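Local coordinates for protein endo-1,4-beta-mannanase (Eisenia fetida, PDB 5Y6T) that probably hydrolyses internal beta-1,4-mannosidic bonds of mannans, acting as a cold-adapted endo-mannanase of glycoside hydrolase family 5, at residues N28-N33 with R67-C72; F38-Y43 with G74-E79; D53-I58 with D104-N109; P292-E297 with G322-Q327. One frame throughout, in Å; residues are numbered along the deposited sequence.

Contacts 1 and 4 belong to the barrel itself: both are buried, both reach the same curled sheet, and they touch each other through Asn28 and Gln327 near the ends of the strands. Their chemistry is backbone bonding between parallel neighbours, plus tryptophans and charged side chains gathered round the presumed active site. Contacts 2 and 3 lie farther out, each partly buried. Both use helix 42-60: contact 2 joins the turn leading into its start to the loop 74-79 through an amide, a phenol and waters, while contact 3 packs its later turns against helix 95-108 with aliphatic groups. Contact 1 meets contact 2 at His71 and Thr77, and contact 3 at Tyr54.

Contact 1 (N28-N33 with R67-C72); sequences NIAWQN and RIWVHC
The indole of Trp69 takes two neighbours on one face: the methyl of Ala30, 3.7 Å from CB to the centroid of the five-membered ring, and the outer corner of Trp31. At its edge, in plane, lies Arg67 NH1. The guanidinium of Arg67 in turn has Trp69 NE1 over one face and Asn28 OD1 at its edge. This is the mouth of the (beta/alpha)8 barrel of family GH5, where strands 20-28 and 65-72 run parallel and give way to loops. Arg67, extended from CG to NE, delivers NH1 to Asn28 OD1 at 2.7 Å; its guanidinium stands nearly square to the amide, 88° apart, and has salt bridges to Glu163 and Glu297. Ile29 N continues the strand pairing with Arg67 O (2.8 Å). A cis peptide before Ala30 then bends the loop, and Ala30 O accepts Trp69 N at 2.9 Å. The six-membered rings of Trp31 and Trp69 meet obliquely, planes 55° apart, each near a probable crystallisation additive, consistent with a sugar-binding cleft. Trp31 CG sits between its backbone N and carbonyl carbon (chi1 57°), laying the indole alongside Trp69, with the two CZ3 atoms 3.7 Å apart.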
loop_
_atom_site.group_PDB
_atom_site.type_symbol
_atom_site.label_atom_id
_atom_site.label_comp_id
_atom_site.label_asym_id
_atom_site.label_seq_id
_atom_site.Cartn_x
_atom_site.Cartn_y
_atom_site.Cartn_z
ATOM N N ASN A 28 3.678 -6.101 6.477
ATOM C CA ASN A 28 2.397 -6.331 5.923
ATOM C C ASN A 28 1.714 -7.366 6.814
ATOM O O ASN A 28 2.357 -8.362 7.164
ATOM C CB ASN A 28 2.495 -6.919 4.526
ATOM C CG ASN A 28 2.945 -5.932 3.499
ATOM O OD1 ASN A 28 2.117 -5.319 2.851
ATOM N ND2 ASN A 28 4.256 -5.850 3.286
ATOM N N ILE A 29 0.455 -7.138 7.146
ATOM C CA ILE A 29 -0.322 -8.183 7.922
ATOM C C ILE A 29 -0.413 -9.478 7.072
ATOM O O ILE A 29 -0.045 -10.527 7.601
ATOM C CB ILE A 29 -1.617 -7.704 8.555
ATOM C CG1 ILE A 29 -1.324 -6.491 9.427
ATOM C CG2 ILE A 29 -2.289 -8.789 9.373
ATOM C CD1 ILE A 29 -0.212 -6.676 10.415
ATOM N N ALA A 30 -0.824 -9.449 5.812
ATOM C CA ALA A 30 -1.651 -8.396 5.180
ATOM C C ALA A 30 -3.158 -8.565 5.465
ATOM O O ALA A 30 -3.972 -7.684 5.177
ATOM C CB ALA A 30 -1.410 -8.339 3.714
ATOM N N TRP A 31 -3.499 -9.672 6.090
ATOM C CA TRP A 31 -4.843 -10.020 6.492
ATOM C C TRP A 31 -4.796 -11.083 7.569
ATOM O O TRP A 31 -3.765 -11.633 7.830
ATOM C CB TRP A 31 -5.696 -10.579 5.364
ATOM C CG TRP A 31 -5.089 -11.823 4.703
ATOM C CD1 TRP A 31 -5.157 -13.113 5.139
ATOM C CD2 TRP A 31 -4.245 -11.823 3.567
ATOM N NE1 TRP A 31 -4.447 -13.928 4.285
ATOM C CE2 TRP A 31 -3.860 -13.160 3.317
ATOM C CE3 TRP A 31 -3.741 -10.806 2.735
ATOM C CZ2 TRP A 31 -3.053 -13.528 2.197
ATOM C CZ3 TRP A 31 -2.938 -11.173 1.638
ATOM C CH2 TRP A 31 -2.565 -12.499 1.409
ATOM N N GLN A 32 -5.938 -11.291 8.210
ATOM C CA GLN A 32 -6.155 -12.496 9.063
ATOM C C GLN A 32 -7.082 -13.429 8.303
ATOM O O GLN A 32 -6.692 -14.553 7.932
ATOM C CB GLN A 32 -6.736 -12.100 10.412
ATOM C CG GLN A 32 -7.069 -13.249 11.374
ATOM C CD GLN A 32 -5.860 -14.056 11.803
ATOM O OE1 GLN A 32 -4.717 -13.627 11.696
ATOM N NE2 GLN A 32 -6.120 -15.263 12.269
ATOM N N ASN A 33 -8.310 -12.980 8.077
ATOM C CA ASN A 33 -9.203 -13.660 7.156
ATOM C C ASN A 33 -9.299 -12.824 5.862
ATOM O O ASN A 33 -9.997 -11.822 5.855
ATOM C CB ASN A 33 -10.573 -13.799 7.773
ATOM C CG ASN A 33 -10.590 -14.780 8.954
ATOM O OD1 ASN A 33 -9.581 -15.452 9.233
ATOM N ND2 ASN A 33 -11.717 -14.805 9.688
ATOM N N ARG A 67 0.916 -2.635 7.189
ATOM C CA ARG A 67 0.075 -2.514 6.002
ATOM C C ARG A 67 -0.963 -3.613 6.013
ATOM O O ARG A 67 -0.639 -4.777 6.177
ATOM C CB ARG A 67 0.945 -2.607 4.735
ATOM C CG ARG A 67 0.209 -2.467 3.397
ATOM C CD ARG A 67 1.279 -2.230 2.320
ATOM N NE ARG A 67 0.757 -2.172 0.955
ATOM C CZ ARG A 67 0.801 -3.180 0.085
ATOM N NH1 ARG A 67 1.183 -4.425 0.431
ATOM N NH2 ARG A 67 0.377 -2.947 -1.161
ATOM N N ILE A 68 -2.212 -3.246 5.838
ATOM C CA ILE A 68 -3.320 -4.181 5.950
ATOM C C ILE A 68 -4.328 -3.951 4.822
ATOM O O ILE A 68 -4.574 -2.808 4.355
ATOM C CB ILE A 68 -4.031 -4.041 7.323
ATOM C CG1 ILE A 68 -5.033 -5.210 7.498
ATOM C CG2 ILE A 68 -4.678 -2.665 7.539
ATOM C CD1 ILE A 68 -5.356 -5.495 8.950
ATOM N N TRP A 69 -4.938 -5.026 4.379
ATOM C CA TRP A 69 -5.800 -4.994 3.193
ATOM C C TRP A 69 -7.251 -5.172 3.578
ATOM O O TRP A 69 -7.561 -5.951 4.505
ATOM C CB TRP A 69 -5.427 -6.098 2.244
ATOM C CG TRP A 69 -4.053 -6.092 1.646
ATOM C CD1 TRP A 69 -2.996 -5.267 1.948
ATOM C CD2 TRP A 69 -3.591 -6.966 0.626
ATOM N NE1 TRP A 69 -1.876 -5.631 1.192
ATOM C CE2 TRP A 69 -2.231 -6.662 0.373
ATOM C CE3 TRP A 69 -4.175 -8.021 -0.093
ATOM C CZ2 TRP A 69 -1.468 -7.361 -0.583
ATOM C CZ3 TRP A 69 -3.419 -8.684 -1.038
ATOM C CH2 TRP A 69 -2.085 -8.362 -1.273
ATOM N N VAL A 70 -8.128 -4.554 2.798
ATOM C CA VAL A 70 -9.568 -4.543 3.152
ATOM C C VAL A 70 -10.409 -5.223 2.094
ATOM O O VAL A 70 -10.752 -6.402 2.298
ATOM C CB VAL A 70 -10.082 -3.118 3.464
ATOM C CG1 VAL A 70 -11.541 -3.117 3.896
ATOM C CG2 VAL A 70 -9.189 -2.415 4.513
ATOM N N HIS A 71 -10.777 -4.600 0.991
ATOM C CA HIS A 71 -11.733 -5.248 0.092
ATOM C C HIS A 71 -11.134 -6.404 -0.723
ATOM O O HIS A 71 -11.882 -7.335 -1.150
ATOM C CB HIS A 71 -12.331 -4.281 -0.925
ATOM C CG HIS A 71 -12.959 -3.058 -0.322
ATOM N ND1 HIS A 71 -13.940 -3.119 0.641
ATOM C CD2 HIS A 71 -12.842 -1.760 -0.663
ATOM C CE1 HIS A 71 -14.383 -1.893 0.903
ATOM N NE2 HIS A 71 -13.716 -1.045 0.126
ATOM N N CYS A 72 -9.849 -6.280 -1.033
ATOM C CA CYS A 72 -9.104 -7.336 -1.759
ATOM C C CYS A 72 -9.696 -7.509 -3.152
ATOM O O CYS A 72 -9.679 -6.563 -3.966
ATOM C CB CYS A 72 -9.043 -8.642 -0.923
ATOM S SG CYS A 72 -8.106 -8.427 0.615
#

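Contact 2 (F38-Y43 with G74-E79); sequences FGNGQY and GGYTPE
Asn40 and Tyr76 come at each other from opposite directions, and the amide nitrogen ends up over the ring, the amide standing on edge. Asn40 ND2 hangs above one face, 3.4 Å from Tyr76 CE2, with the amide plane almost perpendicular to the ring. Tyr76 gets there by placing CG opposite its backbone N (chi1 -167°), which sends the phenol out along the turn that opens helix 42-60. That turn is type I', from Gly39 to Gln42, with Gly41 at the N-cap. Gln42 CG, beside its own backbone N (chi1 -67°), meets the ring at the edge; the bend at chi2 then brings NE2 back to Asn40 O at 3.0 Å. Although NE2 is also near Tyr76 OH, the angle is poor for a bond. Thr77 adds its methyl, CG2 lying 3.9 Å from Asn40 ND2, and turns OG1 to His71 ND1. Water then does the polar bridging: one molecule joins Phe38 O to Thr77 OG1, another accepts from Asn40 ND2 and donates to Tyr76 O and Glu79 OE1. Replacing Tyr76 with an alanine would probably uncover the amide of Asn40 and leave the bent Gln42 without the phenol it packs on. No direct hydrogen bond crosses between 38-43 and 74-79, which implies a join that relies on an amide N resting over the ring face and on ordered water.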
loop_
_atom_site.group_PDB
_atom_site.type_symbol
_atom_site.label_atom_id
_atom_site.label_comp_id
_atom_site.label_asym_id
_atom_site.label_seq_id
_atom_site.Cartn_x
_atom_site.Cartn_y
_atom_site.Cartn_z
ATOM N N PHE A 38 -12.638 -6.800 8.024
ATOM C CA PHE A 38 -13.419 -5.619 8.385
ATOM C C PHE A 38 -14.761 -5.618 7.689
ATOM O O PHE A 38 -14.865 -5.974 6.528
ATOM C CB PHE A 38 -12.598 -4.361 8.026
ATOM C CG PHE A 38 -11.241 -4.339 8.678
ATOM C CD1 PHE A 38 -11.042 -3.887 9.950
ATOM C CD2 PHE A 38 -10.118 -4.761 7.960
ATOM C CE1 PHE A 38 -9.800 -3.882 10.539
ATOM C CE2 PHE A 38 -8.868 -4.725 8.520
ATOM C CZ PHE A 38 -8.675 -4.297 9.798
ATOM N N GLY A 39 -15.792 -5.141 8.366
ATOM C CA GLY A 39 -17.097 -5.164 7.751
ATOM C C GLY A 39 -17.869 -6.457 8.109
ATOM O O GLY A 39 -17.286 -7.477 8.559
ATOM N N ASN A 40 -19.172 -6.367 7.940
ATOM C CA ASN A 40 -20.109 -7.517 8.158
ATOM C C ASN A 40 -19.941 -8.161 9.530
ATOM O O ASN A 40 -20.125 -9.366 9.694
ATOM C CB ASN A 40 -20.037 -8.480 6.997
ATOM C CG ASN A 40 -20.504 -7.835 5.698
ATOM O OD1 ASN A 40 -21.431 -7.005 5.709
ATOM N ND2 ASN A 40 -19.913 -8.241 4.576
ATOM N N GLY A 41 -19.633 -7.314 10.514
ATOM C CA GLY A 41 -19.470 -7.733 11.938
ATOM C C GLY A 41 -18.340 -8.724 12.215
ATOM O O GLY A 41 -18.268 -9.312 13.315
ATOM N N GLN A 42 -17.363 -8.826 11.291
ATOM C CA GLN A 42 -16.306 -9.784 11.386
ATOM C C GLN A 42 -15.286 -9.427 12.438
ATOM O O GLN A 42 -14.694 -10.281 13.046
ATOM C CB GLN A 42 -15.656 -10.013 10.007
ATOM C CG GLN A 42 -16.608 -10.682 9.056
ATOM C CD GLN A 42 -17.244 -11.956 9.625
ATOM O OE1 GLN A 42 -16.543 -12.942 9.850
ATOM N NE2 GLN A 42 -18.546 -11.911 9.862
ATOM N N TYR A 43 -15.050 -8.144 12.632
ATOM C CA TYR A 43 -14.010 -7.738 13.523
ATOM C C TYR A 43 -14.426 -8.113 14.950
ATOM O O TYR A 43 -13.636 -8.702 15.692
ATOM C CB TYR A 43 -13.776 -6.208 13.367
ATOM C CG TYR A 43 -12.564 -5.688 14.085
ATOM C CD1 TYR A 43 -11.329 -5.627 13.455
ATOM C CD2 TYR A 43 -12.640 -5.204 15.385
ATOM C CE1 TYR A 43 -10.226 -5.124 14.123
ATOM C CE2 TYR A 43 -11.532 -4.751 16.054
ATOM C CZ TYR A 43 -10.323 -4.660 15.382
ATOM O OH TYR A 43 -9.180 -4.198 16.049
ATOM N N GLY A 74 -12.940 -7.803 -3.833
ATOM C CA GLY A 74 -14.355 -7.379 -3.801
ATOM C C GLY A 74 -15.379 -8.483 -3.548
ATOM O O GLY A 74 -16.549 -8.291 -3.790
ATOM N N GLY A 75 -14.896 -9.652 -3.113
ATOM C CA GLY A 75 -15.751 -10.806 -2.909
ATOM C C GLY A 75 -16.656 -10.735 -1.712
ATOM O O GLY A 75 -17.697 -11.375 -1.723
ATOM N N TYR A 76 -16.313 -9.923 -0.707
ATOM C CA TYR A 76 -17.124 -9.787 0.479
ATOM C C TYR A 76 -17.582 -8.375 0.798
ATOM O O TYR A 76 -18.700 -8.197 1.208
ATOM C CB TYR A 76 -16.339 -10.342 1.626
ATOM C CG TYR A 76 -17.034 -10.610 2.954
ATOM C CD1 TYR A 76 -18.057 -11.575 3.088
ATOM C CD2 TYR A 76 -16.616 -9.937 4.108
ATOM C CE1 TYR A 76 -18.589 -11.860 4.311
ATOM C CE2 TYR A 76 -17.187 -10.172 5.323
ATOM C CZ TYR A 76 -18.136 -11.157 5.449
ATOM O OH TYR A 76 -18.655 -11.411 6.721
ATOM N N THR A 77 -16.687 -7.409 0.629
ATOM C CA THR A 77 -16.955 -5.999 0.690
ATOM C C THR A 77 -16.337 -5.369 -0.552
ATOM O O THR A 77 -15.391 -5.934 -1.140
ATOM C CB THR A 77 -16.338 -5.358 1.936
ATOM O OG1 THR A 77 -14.910 -5.480 1.917
ATOM C CG2 THR A 77 -16.964 -5.985 3.246
ATOM N N PRO A 78 -16.797 -4.187 -0.946
ATOM C CA PRO A 78 -17.957 -3.466 -0.430
ATOM C C PRO A 78 -19.342 -4.064 -0.801
ATOM O O PRO A 78 -19.432 -5.176 -1.353
ATOM C CB PRO A 78 -17.782 -2.098 -1.055
ATOM C CG PRO A 78 -17.208 -2.427 -2.394
ATOM C CD PRO A 78 -16.235 -3.532 -2.151
ATOM N N GLU A 79 -20.390 -3.387 -0.404
ATOM C CA GLU A 79 -21.714 -3.897 -0.602
ATOM C C GLU A 79 -22.309 -3.358 -1.877
ATOM O O GLU A 79 -22.524 -2.160 -2.009
ATOM C CB GLU A 79 -22.603 -3.499 0.588
ATOM C CG GLU A 79 -23.994 -4.081 0.520
ATOM C CD GLU A 79 -24.058 -5.612 0.743
ATOM O OE1 GLU A 79 -23.044 -6.265 1.033
ATOM O OE2 GLU A 79 -25.173 -6.180 0.605
HETATM O O HOH W 1 -13.736 -6.624 3.991
HETATM O O HOH W 2 -20.595 -6.372 2.228
#

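Contact 3 (D53-I58 with D104-N109)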
loop_
_atom_site.group_PDB
_atom_site.type_symbol
_atom_site.label_atom_id
_atom_site.label_comp_id
_atom_site.label_asym_id
_atom_site.label_seq_id
_atom_site.Cartn_x
_atom_site.Cartn_y
_atom_site.Cartn_z
ATOM N N ASP A 53 -3.608 -8.285 18.254
ATOM C CA ASP A 53 -2.435 -8.979 18.663
ATOM C C ASP A 53 -1.301 -8.688 17.648
ATOM O O ASP A 53 -0.156 -8.524 18.058
ATOM C CB ASP A 53 -2.736 -10.477 18.798
ATOM C CG ASP A 53 -1.588 -11.284 19.336
ATOM O OD1 ASP A 53 -1.146 -11.029 20.455
ATOM O OD2 ASP A 53 -1.108 -12.142 18.600
ATOM N N TYR A 54 -1.599 -8.578 16.347
ATOM C CA TYR A 54 -0.499 -8.270 15.426
ATOM C C TYR A 54 0.088 -6.912 15.744
ATOM O O TYR A 54 1.295 -6.704 15.645
ATOM C CB TYR A 54 -0.985 -8.258 13.998
ATOM C CG TYR A 54 -1.164 -9.600 13.403
ATOM C CD1 TYR A 54 -0.099 -10.444 13.230
ATOM C CD2 TYR A 54 -2.396 -9.976 12.898
ATOM C CE1 TYR A 54 -0.291 -11.695 12.621
ATOM C CE2 TYR A 54 -2.583 -11.196 12.291
ATOM C CZ TYR A 54 -1.531 -12.033 12.160
ATOM O OH TYR A 54 -1.777 -13.203 11.527
ATOM N N ILE A 55 -0.770 -5.952 16.083
ATOM C CA ILE A 55 -0.281 -4.590 16.400
ATOM C C ILE A 55 0.660 -4.626 17.574
ATOM O O ILE A 55 1.773 -4.076 17.579
ATOM C CB ILE A 55 -1.438 -3.681 16.775
ATOM C CG1 ILE A 55 -2.324 -3.323 15.583
ATOM C CG2 ILE A 55 -0.920 -2.374 17.330
ATOM C CD1 ILE A 55 -3.591 -2.620 15.972
ATOM N N VAL A 56 0.191 -5.289 18.625
ATOM C CA VAL A 56 1.029 -5.435 19.814
ATOM C C VAL A 56 2.405 -6.134 19.576
ATOM O O VAL A 56 3.461 -5.610 20.036
ATOM C CB VAL A 56 0.244 -6.125 20.989
ATOM C CG1 VAL A 56 1.155 -6.238 22.209
ATOM C CG2 VAL A 56 -0.999 -5.271 21.378
ATOM N N ARG A 57 2.372 -7.247 18.875
ATOM C CA ARG A 57 3.543 -8.066 18.602
ATOM C C ARG A 57 4.511 -7.343 17.686
ATOM O O ARG A 57 5.705 -7.375 17.928
ATOM C CB ARG A 57 3.127 -9.399 18.049
ATOM C CG ARG A 57 2.383 -10.213 19.120
ATOM C CD ARG A 57 2.403 -11.693 18.850
ATOM N NE ARG A 57 1.611 -12.098 17.710
ATOM C CZ ARG A 57 2.058 -12.795 16.677
ATOM N NH1 ARG A 57 3.322 -13.138 16.589
ATOM N NH2 ARG A 57 1.222 -13.144 15.714
ATOM N N ILE A 58 3.977 -6.577 16.719
ATOM C CA ILE A 58 4.845 -5.758 15.872
ATOM C C ILE A 58 5.572 -4.689 16.684
ATOM O O ILE A 58 6.801 -4.559 16.562
ATOM C CB ILE A 58 4.045 -5.183 14.673
ATOM C CG1 ILE A 58 3.721 -6.322 13.711
ATOM C CG2 ILE A 58 4.837 -4.037 14.040
ATOM C CD1 ILE A 58 2.741 -5.988 12.628
ATOM N N ASP A 104 -7.626 2.675 16.948
ATOM C CA ASP A 104 -7.450 3.070 18.348
ATOM C C ASP A 104 -6.388 2.215 19.059
ATOM O O ASP A 104 -5.649 2.739 19.895
ATOM C CB ASP A 104 -8.803 3.004 19.090
ATOM C CG ASP A 104 -9.785 4.040 18.653
ATOM O OD1 ASP A 104 -9.460 5.044 17.889
ATOM O OD2 ASP A 104 -10.921 3.874 19.121
ATOM N N VAL A 105 -6.389 0.899 18.780
ATOM C CA VAL A 105 -5.342 0.008 19.319
ATOM C C VAL A 105 -3.959 0.394 18.776
ATOM O O VAL A 105 -2.970 0.463 19.506
ATOM C CB VAL A 105 -5.694 -1.438 19.132
ATOM C CG1 VAL A 105 -4.581 -2.320 19.627
ATOM C CG2 VAL A 105 -6.938 -1.758 19.992
ATOM N N ALA A 106 -3.913 0.722 17.477
ATOM C CA ALA A 106 -2.632 1.127 16.880
ATOM C C ALA A 106 -2.130 2.384 17.570
ATOM O O ALA A 106 -0.918 2.478 17.866
ATOM C CB ALA A 106 -2.802 1.337 15.384
ATOM N N TYR A 107 -3.017 3.344 17.848
ATOM C CA TYR A 107 -2.571 4.571 18.512
ATOM C C TYR A 107 -2.010 4.300 19.902
ATOM O O TYR A 107 -0.957 4.809 20.282
ATOM C CB TYR A 107 -3.745 5.530 18.573
ATOM C CG TYR A 107 -3.491 6.798 19.335
ATOM C CD1 TYR A 107 -2.632 7.735 18.859
ATOM C CD2 TYR A 107 -4.237 7.096 20.472
ATOM C CE1 TYR A 107 -2.412 8.943 19.558
ATOM C CE2 TYR A 107 -4.023 8.306 21.184
ATOM C CZ TYR A 107 -3.122 9.206 20.699
ATOM O OH TYR A 107 -2.883 10.382 21.383
ATOM N N ALA A 108 -2.692 3.435 20.628
ATOM C CA ALA A 108 -2.285 3.050 21.985
ATOM C C ALA A 108 -0.911 2.369 21.986
ATOM O O ALA A 108 -0.174 2.412 22.967
ATOM C CB ALA A 108 -3.313 2.143 22.607
ATOM N N ASN A 109 -0.548 1.772 20.858
ATOM C CA ASN A 109 0.758 1.127 20.691
ATOM C C ASN A 109 1.789 1.825 19.845
ATOM O O ASN A 109 2.826 1.288 19.521
ATOM C CB ASN A 109 0.446 -0.263 20.173
ATOM C CG ASN A 109 -0.154 -1.142 21.248
ATOM O OD1 ASN A 109 0.590 -1.730 22.010
ATOM N ND2 ASN A 109 -1.476 -1.291 21.268
#
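Val105 is the first residue of 104-109 to meet helix 42-60: its CG1 lies 3.8 Å from Ile55 CD1. That reach depends on the isoleucine chain being stretched out, its CD1 far from CA (chi2 170°), so the tip slides across the side of helix 95-108. The next residue, Ala106, receives the same methyl beside its backbone N at 3.7 Å and, a little farther off, beside CB. So small a side chain probably helps the helices come close, with the Ile55 and Ala106 CA atoms 6.2 Å apart; the alanine methyl also touches Ala158. These are two of the helices that jacket a (beta/alpha)8 barrel, successive in the chain apart from strand 65-72 and the loops and short strands beyond it, and they meet through aliphatic groups without a hydrogen bond between them. Asn109 follows as the helix ends. Its CB rests 3.8 Å from Ile55 CG2, the branch opposite the backbone N of Ile55, the two side chains crossing at about a right angle. The amide folds back along its own helix, ND2 donating to Val105 O at 2.9 Å in a nearly straight bond (169°) that comes from above the carbonyl plane. Held in that way, the amide presents OD1 and ND2 to the exposed Val56, whose CG2 lies 3.9 Å from Asn109 OD1.

Contact 4 (P292-E297 with G322-Q327)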
loop_
_atom_site.group_PDB
_atom_site.type_symbol
_atom_site.label_atom_id
_atom_site.label_comp_id
_atom_site.label_asym_id
_atom_site.label_seq_id
_atom_site.Cartn_x
_atom_site.Cartn_y
_atom_site.Cartn_z
ATOM N N PRO A 292 9.222 10.522 -1.766
ATOM C CA PRO A 292 9.878 9.407 -1.091
ATOM C C PRO A 292 9.374 8.073 -1.590
ATOM O O PRO A 292 8.324 8.038 -2.244
ATOM C CB PRO A 292 9.536 9.638 0.406
ATOM C CG PRO A 292 8.638 10.756 0.515
ATOM C CD PRO A 292 8.306 11.257 -0.882
ATOM N N ASN A 293 10.111 6.986 -1.276
ATOM C CA ASN A 293 9.831 5.648 -1.747
ATOM C C ASN A 293 10.002 4.673 -0.628
ATOM O O ASN A 293 11.043 4.661 0.005
ATOM C CB ASN A 293 10.843 5.329 -2.857
ATOM C CG ASN A 293 10.530 4.065 -3.613
ATOM O OD1 ASN A 293 9.415 3.529 -3.569
ATOM N ND2 ASN A 293 11.473 3.633 -4.395
ATOM N N ASN A 294 9.028 3.785 -0.472
ATOM C CA ASN A 294 8.934 2.726 0.558
ATOM C C ASN A 294 9.093 1.397 -0.065
ATOM O O ASN A 294 8.445 1.124 -1.028
ATOM C CB ASN A 294 7.597 2.870 1.226
ATOM C CG ASN A 294 7.351 1.834 2.314
ATOM O OD1 ASN A 294 7.673 0.663 2.165
ATOM N ND2 ASN A 294 6.728 2.260 3.387
ATOM N N ILE A 295 9.973 0.516 0.468
ATOM C CA ILE A 295 10.033 -0.849 -0.059
ATOM C C ILE A 295 8.889 -1.583 0.684
ATOM O O ILE A 295 9.115 -2.176 1.773
ATOM C CB ILE A 295 11.393 -1.501 0.156
ATOM C CG1 ILE A 295 12.550 -0.586 -0.306
ATOM C CG2 ILE A 295 11.408 -2.878 -0.517
ATOM C CD1 ILE A 295 13.961 -1.221 -0.258
ATOM N N GLY A 296 7.713 -1.585 0.053
ATOM C CA GLY A 296 6.410 -1.939 0.689
ATOM C C GLY A 296 6.164 -3.431 0.870
ATOM O O GLY A 296 5.229 -3.839 1.546
ATOM N N GLU A 297 6.938 -4.267 0.148
ATOM C CA GLU A 297 6.965 -5.707 0.356
ATOM C C GLU A 297 8.342 -6.257 -0.074
ATOM O O GLU A 297 8.911 -5.833 -1.072
ATOM C CB GLU A 297 5.971 -6.432 -0.516
ATOM C CG GLU A 297 4.481 -6.159 -0.304
ATOM C CD GLU A 297 3.548 -7.006 -1.169
ATOM O OE1 GLU A 297 4.046 -8.066 -1.738
ATOM O OE2 GLU A 297 2.324 -6.640 -1.292
ATOM N N GLY A 322 10.691 3.574 4.157
ATOM C CA GLY A 322 10.089 2.480 4.885
ATOM C C GLY A 322 10.467 1.143 4.264
ATOM O O GLY A 322 11.014 1.059 3.149
ATOM N N ALA A 323 10.151 0.108 5.062
ATOM C CA ALA A 323 10.328 -1.263 4.724
ATOM C C ALA A 323 9.255 -2.111 5.432
ATOM O O ALA A 323 9.191 -2.065 6.631
ATOM C CB ALA A 323 11.718 -1.671 5.152
ATOM N N TRP A 324 8.396 -2.769 4.644
ATOM C CA TRP A 324 7.383 -3.641 5.165
ATOM C C TRP A 324 7.571 -5.039 4.632
ATOM O O TRP A 324 7.414 -5.263 3.467
ATOM C CB TRP A 324 5.993 -3.178 4.842
ATOM C CG TRP A 324 5.635 -1.840 5.464
ATOM C CD1 TRP A 324 5.928 -1.412 6.720
ATOM C CD2 TRP A 324 4.879 -0.795 4.849
ATOM N NE1 TRP A 324 5.421 -0.155 6.902
ATOM C CE2 TRP A 324 4.775 0.239 5.758
ATOM C CE3 TRP A 324 4.302 -0.632 3.589
ATOM C CZ2 TRP A 324 4.083 1.434 5.452
ATOM C CZ3 TRP A 324 3.629 0.528 3.279
ATOM C CH2 TRP A 324 3.493 1.539 4.216
ATOM N N SER A 325 7.904 -5.975 5.542
ATOM C CA SER A 325 8.095 -7.371 5.151
ATOM C C SER A 325 6.794 -8.099 4.836
ATOM O O SER A 325 5.705 -7.678 5.247
ATOM C CB SER A 325 8.890 -8.070 6.249
ATOM O OG SER A 325 8.210 -8.048 7.488
ATOM N N TRP A 326 6.931 -9.236 4.151
ATOM C CA TRP A 326 5.821 -10.046 3.723
ATOM C C TRP A 326 5.897 -11.439 4.455
ATOM O O TRP A 326 6.862 -12.177 4.257
ATOM C CB TRP A 326 5.837 -10.262 2.196
ATOM C CG TRP A 326 4.605 -10.946 1.744
ATOM C CD1 TRP A 326 4.437 -12.288 1.487
ATOM C CD2 TRP A 326 3.323 -10.343 1.574
ATOM N NE1 TRP A 326 3.098 -12.559 1.189
ATOM C CE2 TRP A 326 2.409 -11.372 1.188
ATOM C CE3 TRP A 326 2.850 -9.017 1.668
ATOM C CZ2 TRP A 326 1.039 -11.114 0.962
ATOM C CZ3 TRP A 326 1.507 -8.782 1.401
ATOM C CH2 TRP A 326 0.632 -9.828 1.049
ATOM N N GLN A 327 4.861 -11.827 5.182
ATOM C CA GLN A 327 3.786 -11.049 5.781
ATOM C C GLN A 327 3.574 -11.670 7.192
ATOM O O GLN A 327 3.954 -12.833 7.458
ATOM C CB GLN A 327 2.458 -11.092 5.045
ATOM C CG GLN A 327 1.964 -12.501 4.751
ATOM C CD GLN A 327 0.604 -12.535 4.012
ATOM O OE1 GLN A 327 -0.260 -11.631 4.163
ATOM N NE2 GLN A 327 0.366 -13.608 3.254
#
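Ile295 carries the pairing of the two strands with both of its backbone polar groups: its N donates to Gly322 O at 2.9 Å, and its O accepts from Trp324 N at 3.0 Å. The same Ile295 O takes a CA-H contact from Ala323, and Trp324 O takes another from Glu297 CA (3.2 Å). Strands 293-297 and 322-325 run parallel, the short-strand axes at 4°, as the neighbours in the (beta/alpha)8 barrel that lead back to strand 20-28; Asn28 ND2 reaches across to satisfy Gly296 O and Ser325 O. Trp324 lies with one face under the amide end of Asn294, and its NE1 is taken by Ser65 OG. With Trp324 cut back to an alanine, Ser65 would probably lose that donor and the Asn294 amide the ring beneath it. Toward the C-terminal end of the strand, Glu297 runs alongside Trp326, its CD 3.5 Å from Trp326 CE3 and the carboxylate only 25° from the ring plane, while Gln327 CB covers the opposite ring face. A cis peptide joins Trp326 to Gln327. Glu297 OE1 is bonded to Tyr268 OH, whereas OE2 forms a salt bridge with Arg67 NH1 and a hydrogen bond with a Tris molecule, probably from the crystallisation liquor. Glu297 thus stands at the strand end where GH5 enzymes carry their nucleophile, and bonds to both oxygens imply a carboxylate fixed in rotation, facing the pocket.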